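Local atomic coordinates of tRNA (cytosine(38)-C(5))-methyltransferase (Schizosaccharomyces pombe, PDB entry 6FDF), a protein that methylates carbon 5 of cytosine 38 in the anticodon loop of tRNA(Asp), and less efficiently of tRNA(Glu), using S-adenosyl-L-methionine as methyl donor. Residues Ile36-Asp41 against Asp72-Lys77; Met61-Leu66 against Leu106-Val111. One frame throughout, in Å; residues are numbered along the deposited sequence.

Interaction 1: Ile36-Asp41 against Asp72-Lys77; sequences IVCAID and DAFDCK. With SAH (S-adenosyl-L-homocysteine), chain E.
The strand Ile36-Asp41 meets the last turn of a helix and the chain that leaves it, the backbones coming nearest where the CA atoms of Val37 and Phe74 lie 6.6 Å apart. Phe74 carries most of the contact. Its ring hangs over the strand and is met obliquely by Cys38 and Ile40, two residues apart on the same strand face: CB of Cys38 lies 3.6 Å from CE1 of Phe74, and CD1 of Ile40 comes to 3.8 Å from CZ of the same ring. With SG of Cys38 anti to the backbone N (chi1 -166°), the sulfur reaches the ring as well, standing 4.8 Å from the centroid of Phe74 and 52° off its normal, a slanting sulfur-aromatic contact. Val37 meets the helix end and the chain beyond it. Its CB lies 3.6 Å from SG of Cys76, while CG1 rests against the carbonyl oxygen of Phe74. Just past the helix Asp75 takes a positive phi, and the CB of Cys76 then points toward the strand. At the far end of the strand Asp41 serves the cofactor product: O2' of SAH donates to OD1 of Asp41 and O3' to OD2 of Asp41, each at 2.6 Å, the acidic grip on the ribose characteristic of Rossmann-like methyltransferases. Backbone NH groups of Asn43 and Gly19 also bind this carboxylate and help to fix its rotation. The strand pairs with strand 11-16 on one edge and strand 58-60 on the other; helix 68-74 packs on one face of this sheet, and Ile36 turns from it toward helices 22-29 and 44-54.

Interaction 2: Met61-Leu66 against Leu106-Val111; sequences MDISTL and LNILNV. With SAH (S-adenosyl-L-homocysteine), chain E.
Asn107 reaches from its helix to the loop Met61-Leu66, whose residues 63-65 form a short 3-10 turn, and uses its amide NH2 group on two carbonyls. The straighter bond runs from ND2 of Asn107 to O of Leu66, 3.0 Å with an N-H...O angle of 173°; the acceptor lies in the amide plane and is met on a lone pair. A second bond, to O of Ile63, is weak because it is bent to 133°. The other side of the amide is served by water: one molecule donates to OD1 of Asn107 and to O of Leu66, so this carbonyl accepts twice. CG of Asn107 stands anti to the backbone N (chi1 -178°), which extends the amide to the turn. Next to the amide, Ile63 and Ile108 cross at a slant, CG2 of Ile63 lying 3.7 Å from CD1 of Ile108. Asp62 organises the loop. Its OD1 takes the backbone N of Ser64 from above the carboxylate plane, an Asx turn, and OD2 takes the hydroxyl of Ser64, while its carbonyl accepts both N and OG1 of Thr65. OD1 of Asp62 also receives N6 of SAH at 2.9 Å, and N of Ile63 donates to SAH N1 along an almost linear path. Adenine is thus read by one acceptor and one donor; Asn107 ties down the turn that presents them, probably as a second-shell residue of the cofactor site.

Both contacts belong to one Rossmann-like domain and carry residues of its cofactor pocket, and their segments alternate along the chain. Interaction 1 is the more buried, apolar in its cross-contact and made between a strand and the end of a helix with the chain that follows; interaction 2 lies nearer the surface, joins a loop to a helix and relies on an amide and a water. They hold neighbouring pieces of the same ligand, ribose in the first and adenine in the second. The two also touch: CG2 of Ile40 packs on CG1 of Ile63 at 3.7 Å, and Leu66 sends its methyls to both Ile40 and Phe74, so the hydrophobic layer of interaction 1 continues beneath the polar turn.

Interaction 1: Ile36-Asp41 against Asp72-Lys77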
loop_
_atom_site.group_PDB
_atom_site.type_symbol
_atom_site.label_atom_id
_atom_site.label_comp_id
_atom_site.label_asym_id
_atom_site.label_seq_id
_atom_site.Cartn_x
_atom_site.Cartn_y
_atom_site.Cartn_z
ATOM N N ILE A 36 1.080 18.528 -1.895
ATOM C CA ILE A 36 0.004 17.865 -1.164
ATOM C C ILE A 36 -0.721 18.940 -0.369
ATOM O O ILE A 36 -0.218 19.421 0.655
ATOM C CB ILE A 36 0.522 16.746 -0.238
ATOM C CG1 ILE A 36 1.310 15.699 -1.026
ATOM C CG2 ILE A 36 -0.640 16.079 0.495
ATOM C CD1 ILE A 36 0.537 15.074 -2.123
ATOM N N VAL A 37 -1.888 19.351 -0.860
ATOM C CA VAL A 37 -2.655 20.387 -0.179
ATOM C C VAL A 37 -3.141 19.881 1.171
ATOM O O VAL A 37 -3.120 20.610 2.176
ATOM C CB VAL A 37 -3.819 20.844 -1.076
ATOM C CG1 VAL A 37 -4.761 21.763 -0.315
ATOM C CG2 VAL A 37 -3.282 21.530 -2.320
ATOM N N CYS A 38 -3.582 18.628 1.218
ATOM C CA CYS A 38 -4.077 18.029 2.445
ATOM C C CYS A 38 -3.937 16.523 2.320
ATOM O O CYS A 38 -4.115 15.964 1.234
ATOM C CB CYS A 38 -5.542 18.396 2.716
ATOM S SG CYS A 38 -6.101 18.038 4.412
ATOM N N ALA A 39 -3.615 15.883 3.435
ATOM C CA ALA A 39 -3.645 14.434 3.570
ATOM C C ALA A 39 -4.669 14.120 4.648
ATOM O O ALA A 39 -4.630 14.718 5.725
ATOM C CB ALA A 39 -2.266 13.887 3.936
ATOM N N ILE A 40 -5.615 13.235 4.353
ATOM C CA ILE A 40 -6.735 12.992 5.259
ATOM C C ILE A 40 -6.706 11.546 5.724
ATOM O O ILE A 40 -6.714 10.622 4.901
ATOM C CB ILE A 40 -8.079 13.318 4.595
ATOM C CG1 ILE A 40 -8.117 14.794 4.191
ATOM C CG2 ILE A 40 -9.217 13.012 5.549
ATOM C CD1 ILE A 40 -9.446 15.236 3.626
ATOM N N ASP A 41 -6.694 11.354 7.042
ATOM C CA ASP A 41 -6.786 10.026 7.630
ATOM C C ASP A 41 -7.401 10.169 9.012
ATOM O O ASP A 41 -7.161 11.152 9.718
ATOM C CB ASP A 41 -5.411 9.341 7.700
ATOM C CG ASP A 41 -5.513 7.826 7.818
ATOM O OD1 ASP A 41 -6.073 7.340 8.825
ATOM O OD2 ASP A 41 -5.036 7.124 6.897
ATOM N N ASP A 72 -14.038 21.707 -2.911
ATOM C CA ASP A 72 -13.831 22.977 -3.601
ATOM C C ASP A 72 -12.710 23.777 -2.952
ATOM O O ASP A 72 -11.870 24.364 -3.646
ATOM C CB ASP A 72 -15.119 23.799 -3.602
ATOM C CG ASP A 72 -16.178 23.241 -4.537
ATOM O OD1 ASP A 72 -15.824 22.468 -5.453
ATOM O OD2 ASP A 72 -17.367 23.593 -4.360
ATOM N N ALA A 73 -12.691 23.820 -1.619
ATOM C CA ALA A 73 -11.628 24.528 -0.914
ATOM C C ALA A 73 -10.267 23.876 -1.140
ATOM O O ALA A 73 -9.258 24.576 -1.283
ATOM C CB ALA A 73 -11.951 24.595 0.578
ATOM N N PHE A 74 -10.213 22.539 -1.156
ATOM C CA PHE A 74 -8.956 21.858 -1.463
ATOM C C PHE A 74 -8.445 22.240 -2.847
ATOM O O PHE A 74 -7.236 22.425 -3.040
ATOM C CB PHE A 74 -9.132 20.341 -1.370
ATOM C CG PHE A 74 -9.354 19.839 0.027
ATOM C CD1 PHE A 74 -8.642 20.370 1.092
ATOM C CD2 PHE A 74 -10.270 18.830 0.275
ATOM C CE1 PHE A 74 -8.845 19.911 2.382
ATOM C CE2 PHE A 74 -10.482 18.369 1.566
ATOM C CZ PHE A 74 -9.768 18.908 2.619
ATOM N N ASP A 75 -9.343 22.303 -3.830
ATOM C CA ASP A 75 -9.026 22.744 -5.189
ATOM C C ASP A 75 -7.840 21.968 -5.770
ATOM O O ASP A 75 -6.825 22.536 -6.179
ATOM C CB ASP A 75 -8.767 24.251 -5.217
ATOM C CG ASP A 75 -8.654 24.798 -6.625
ATOM O OD1 ASP A 75 -9.398 24.324 -7.510
ATOM O OD2 ASP A 75 -7.820 25.701 -6.843
ATOM N N CYS A 76 -7.979 20.646 -5.799
ATOM C CA CYS A 76 -6.896 19.760 -6.203
ATOM C C CYS A 76 -7.182 19.124 -7.556
ATOM O O CYS A 76 -8.318 18.734 -7.850
ATOM C CB CYS A 76 -6.657 18.677 -5.150
ATOM S SG CYS A 76 -5.808 19.318 -3.694
ATOM N N LYS A 77 -6.140 19.024 -8.375
ATOM C CA LYS A 77 -6.263 18.488 -9.719
ATOM C C LYS A 77 -5.976 16.995 -9.784
ATOM O O LYS A 77 -6.403 16.331 -10.736
ATOM C CB LYS A 77 -5.322 19.263 -10.645
ATOM C CG LYS A 77 -5.426 18.922 -12.116
ATOM C CD LYS A 77 -4.561 19.868 -12.947
ATOM C CE LYS A 77 -5.333 21.107 -13.401
ATOM N NZ LYS A 77 -6.002 21.844 -12.294
HETATM N N SAH E . -2.476 4.359 1.543
HETATM C CA SAH E . -1.996 4.633 2.879
HETATM C CB SAH E . -2.734 3.797 3.928
HETATM C CG SAH E . -4.135 3.412 3.457
HETATM S SD SAH E . -4.879 2.170 4.470
HETATM C C SAH E . -0.521 4.398 2.949
HETATM O O SAH E . 0.081 4.100 1.895
HETATM O OXT SAH E . 0.036 4.527 4.061
HETATM C "C5'" SAH E . -6.441 2.965 4.607
HETATM C "C4'" SAH E . -6.310 4.184 5.519
HETATM O "O4'" SAH E . -7.537 4.888 5.460
HETATM C "C3'" SAH E . -6.040 3.829 6.981
HETATM O "O3'" SAH E . -4.920 4.570 7.463
HETATM C "C2'" SAH E . -7.290 4.307 7.724
HETATM O "O2'" SAH E . -6.970 4.917 8.979
HETATM C "C1'" SAH E . -7.877 5.331 6.761
HETATM N N9 SAH E . -9.352 5.424 6.789
HETATM C C8 SAH E . -10.240 4.410 6.767
HETATM N N7 SAH E . -11.508 4.886 6.801
HETATM C C5 SAH E . -11.451 6.231 6.844
HETATM C C6 SAH E . -12.420 7.345 6.893
HETATM N N6 SAH E . -13.749 7.106 6.903
HETATM N N1 SAH E . -11.917 8.602 6.928
HETATM C C2 SAH E . -10.595 8.850 6.917
HETATM N N3 SAH E . -9.659 7.885 6.874
HETATM C C4 SAH E . -10.023 6.577 6.844
#

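Interaction 2: Met61-Leu66 against Leu106-Val111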
loop_
_atom_site.group_PDB
_atom_site.type_symbol
_atom_site.label_atom_id
_atom_site.label_comp_id
_atom_site.label_asym_id
_atom_site.label_seq_id
_atom_site.Cartn_x
_atom_site.Cartn_y
_atom_site.Cartn_z
ATOM N N MET A 61 -9.870 13.612 9.889
ATOM C CA MET A 61 -11.200 13.887 9.368
ATOM C C MET A 61 -11.799 12.600 8.820
ATOM O O MET A 61 -11.102 11.808 8.185
ATOM C CB MET A 61 -11.140 14.968 8.285
ATOM C CG MET A 61 -12.416 15.171 7.506
ATOM S SD MET A 61 -12.427 16.754 6.645
ATOM C CE MET A 61 -10.695 17.221 6.701
ATOM N N ASP A 62 -13.091 12.403 9.081
ATOM C CA ASP A 62 -13.836 11.266 8.549
ATOM C C ASP A 62 -14.213 11.581 7.106
ATOM O O ASP A 62 -15.018 12.483 6.851
ATOM C CB ASP A 62 -15.069 11.003 9.411
ATOM C CG ASP A 62 -15.917 9.844 8.908
ATOM O OD1 ASP A 62 -15.552 9.190 7.906
ATOM O OD2 ASP A 62 -16.971 9.590 9.528
ATOM N N ILE A 63 -13.647 10.828 6.159
ATOM C CA ILE A 63 -13.883 11.085 4.741
ATOM C C ILE A 63 -15.358 10.972 4.381
ATOM O O ILE A 63 -15.814 11.601 3.419
ATOM C CB ILE A 63 -12.981 10.137 3.920
ATOM C CG1 ILE A 63 -11.538 10.643 3.988
ATOM C CG2 ILE A 63 -13.444 9.999 2.464
ATOM C CD1 ILE A 63 -10.497 9.669 3.493
ATOM N N SER A 64 -16.138 10.231 5.166
ATOM C CA SER A 64 -17.568 10.150 4.902
ATOM C C SER A 64 -18.305 11.452 5.192
ATOM O O SER A 64 -19.464 11.587 4.783
ATOM C CB SER A 64 -18.188 9.034 5.733
ATOM O OG SER A 64 -18.320 9.453 7.081
ATOM N N THR A 65 -17.671 12.415 5.865
ATOM C CA THR A 65 -18.297 13.698 6.153
ATOM C C THR A 65 -17.854 14.801 5.206
ATOM O O THR A 65 -18.344 15.929 5.325
ATOM C CB THR A 65 -18.019 14.130 7.602
ATOM O OG1 THR A 65 -16.645 14.523 7.738
ATOM C CG2 THR A 65 -18.324 12.999 8.569
ATOM N N LEU A 66 -16.949 14.507 4.271
ATOM C CA LEU A 66 -16.512 15.519 3.323
ATOM C C LEU A 66 -17.671 15.952 2.434
ATOM O O LEU A 66 -18.483 15.135 1.997
ATOM C CB LEU A 66 -15.368 14.970 2.464
ATOM C CG LEU A 66 -13.987 14.918 3.115
ATOM C CD1 LEU A 66 -13.030 14.099 2.245
ATOM C CD2 LEU A 66 -13.456 16.324 3.324
ATOM N N LEU A 106 -18.285 5.652 -0.835
ATOM C CA LEU A 106 -19.505 5.998 -1.550
ATOM C C LEU A 106 -19.812 7.481 -1.401
ATOM O O LEU A 106 -20.385 8.092 -2.312
ATOM C CB LEU A 106 -20.671 5.147 -1.052
ATOM C CG LEU A 106 -20.441 3.640 -1.192
ATOM C CD1 LEU A 106 -21.645 2.845 -0.701
ATOM C CD2 LEU A 106 -20.095 3.285 -2.636
ATOM N N ASN A 107 -19.410 8.079 -0.276
ATOM C CA ASN A 107 -19.568 9.521 -0.123
ATOM C C ASN A 107 -18.727 10.268 -1.148
ATOM O O ASN A 107 -19.197 11.245 -1.745
ATOM C CB ASN A 107 -19.202 9.953 1.297
ATOM C CG ASN A 107 -19.390 11.447 1.514
ATOM O OD1 ASN A 107 -20.506 11.961 1.438
ATOM N ND2 ASN A 107 -18.294 12.151 1.787
ATOM N N ILE A 108 -17.488 9.820 -1.379
ATOM C CA ILE A 108 -16.667 10.449 -2.412
ATOM C C ILE A 108 -17.389 10.386 -3.751
ATOM O O ILE A 108 -17.468 11.380 -4.482
ATOM C CB ILE A 108 -15.279 9.788 -2.491
ATOM C CG1 ILE A 108 -14.491 10.021 -1.199
ATOM C CG2 ILE A 108 -14.489 10.343 -3.674
ATOM C CD1 ILE A 108 -13.241 9.164 -1.095
ATOM N N LEU A 109 -17.920 9.208 -4.095
ATOM C CA LEU A 109 -18.579 9.039 -5.387
ATOM C C LEU A 109 -19.849 9.874 -5.489
ATOM O O LEU A 109 -20.199 10.339 -6.581
ATOM C CB LEU A 109 -18.918 7.567 -5.625
ATOM C CG LEU A 109 -17.774 6.552 -5.609
ATOM C CD1 LEU A 109 -18.310 5.158 -5.913
ATOM C CD2 LEU A 109 -16.677 6.944 -6.582
ATOM N N ASN A 110 -20.562 10.049 -4.371
ATOM C CA ASN A 110 -21.779 10.853 -4.358
ATOM C C ASN A 110 -21.486 12.347 -4.419
ATOM O O ASN A 110 -22.309 13.119 -4.925
ATOM C CB ASN A 110 -22.596 10.544 -3.104
ATOM C CG ASN A 110 -23.476 9.323 -3.266
ATOM O OD1 ASN A 110 -23.941 9.018 -4.364
ATOM N ND2 ASN A 110 -23.725 8.624 -2.163
ATOM N N VAL A 111 -20.341 12.776 -3.897
ATOM C CA VAL A 111 -20.036 14.201 -3.856
ATOM C C VAL A 111 -19.281 14.668 -5.101
ATOM O O VAL A 111 -19.448 15.816 -5.529
ATOM C CB VAL A 111 -19.248 14.507 -2.568
ATOM C CG1 VAL A 111 -18.658 15.897 -2.608
ATOM C CG2 VAL A 111 -20.144 14.322 -1.339
HETATM N N SAH E . -2.476 4.359 1.543
HETATM C CA SAH E . -1.996 4.633 2.879
HETATM C CB SAH E . -2.734 3.797 3.928
HETATM C CG SAH E . -4.135 3.412 3.457
HETATM S SD SAH E . -4.879 2.170 4.470
HETATM C C SAH E . -0.521 4.398 2.949
HETATM O O SAH E . 0.081 4.100 1.895
HETATM O OXT SAH E . 0.036 4.527 4.061
HETATM C "C5'" SAH E . -6.441 2.965 4.607
HETATM C "C4'" SAH E . -6.310 4.184 5.519
HETATM O "O4'" SAH E . -7.537 4.888 5.460
HETATM C "C3'" SAH E . -6.040 3.829 6.981
HETATM O "O3'" SAH E . -4.920 4.570 7.463
HETATM C "C2'" SAH E . -7.290 4.307 7.724
HETATM O "O2'" SAH E . -6.970 4.917 8.979
HETATM C "C1'" SAH E . -7.877 5.331 6.761
HETATM N N9 SAH E . -9.352 5.424 6.789
HETATM C C8 SAH E . -10.240 4.410 6.767
HETATM N N7 SAH E . -11.508 4.886 6.801
HETATM C C5 SAH E . -11.451 6.231 6.844
HETATM C C6 SAH E . -12.420 7.345 6.893
HETATM N N6 SAH E . -13.749 7.106 6.903
HETATM N N1 SAH E . -11.917 8.602 6.928
HETATM C C2 SAH E . -10.595 8.850 6.917
HETATM N N3 SAH E . -9.659 7.885 6.874
HETATM C C4 SAH E . -10.023 6.577 6.844
HETATM O O HOH W 1 -20.993 14.402 2.453
#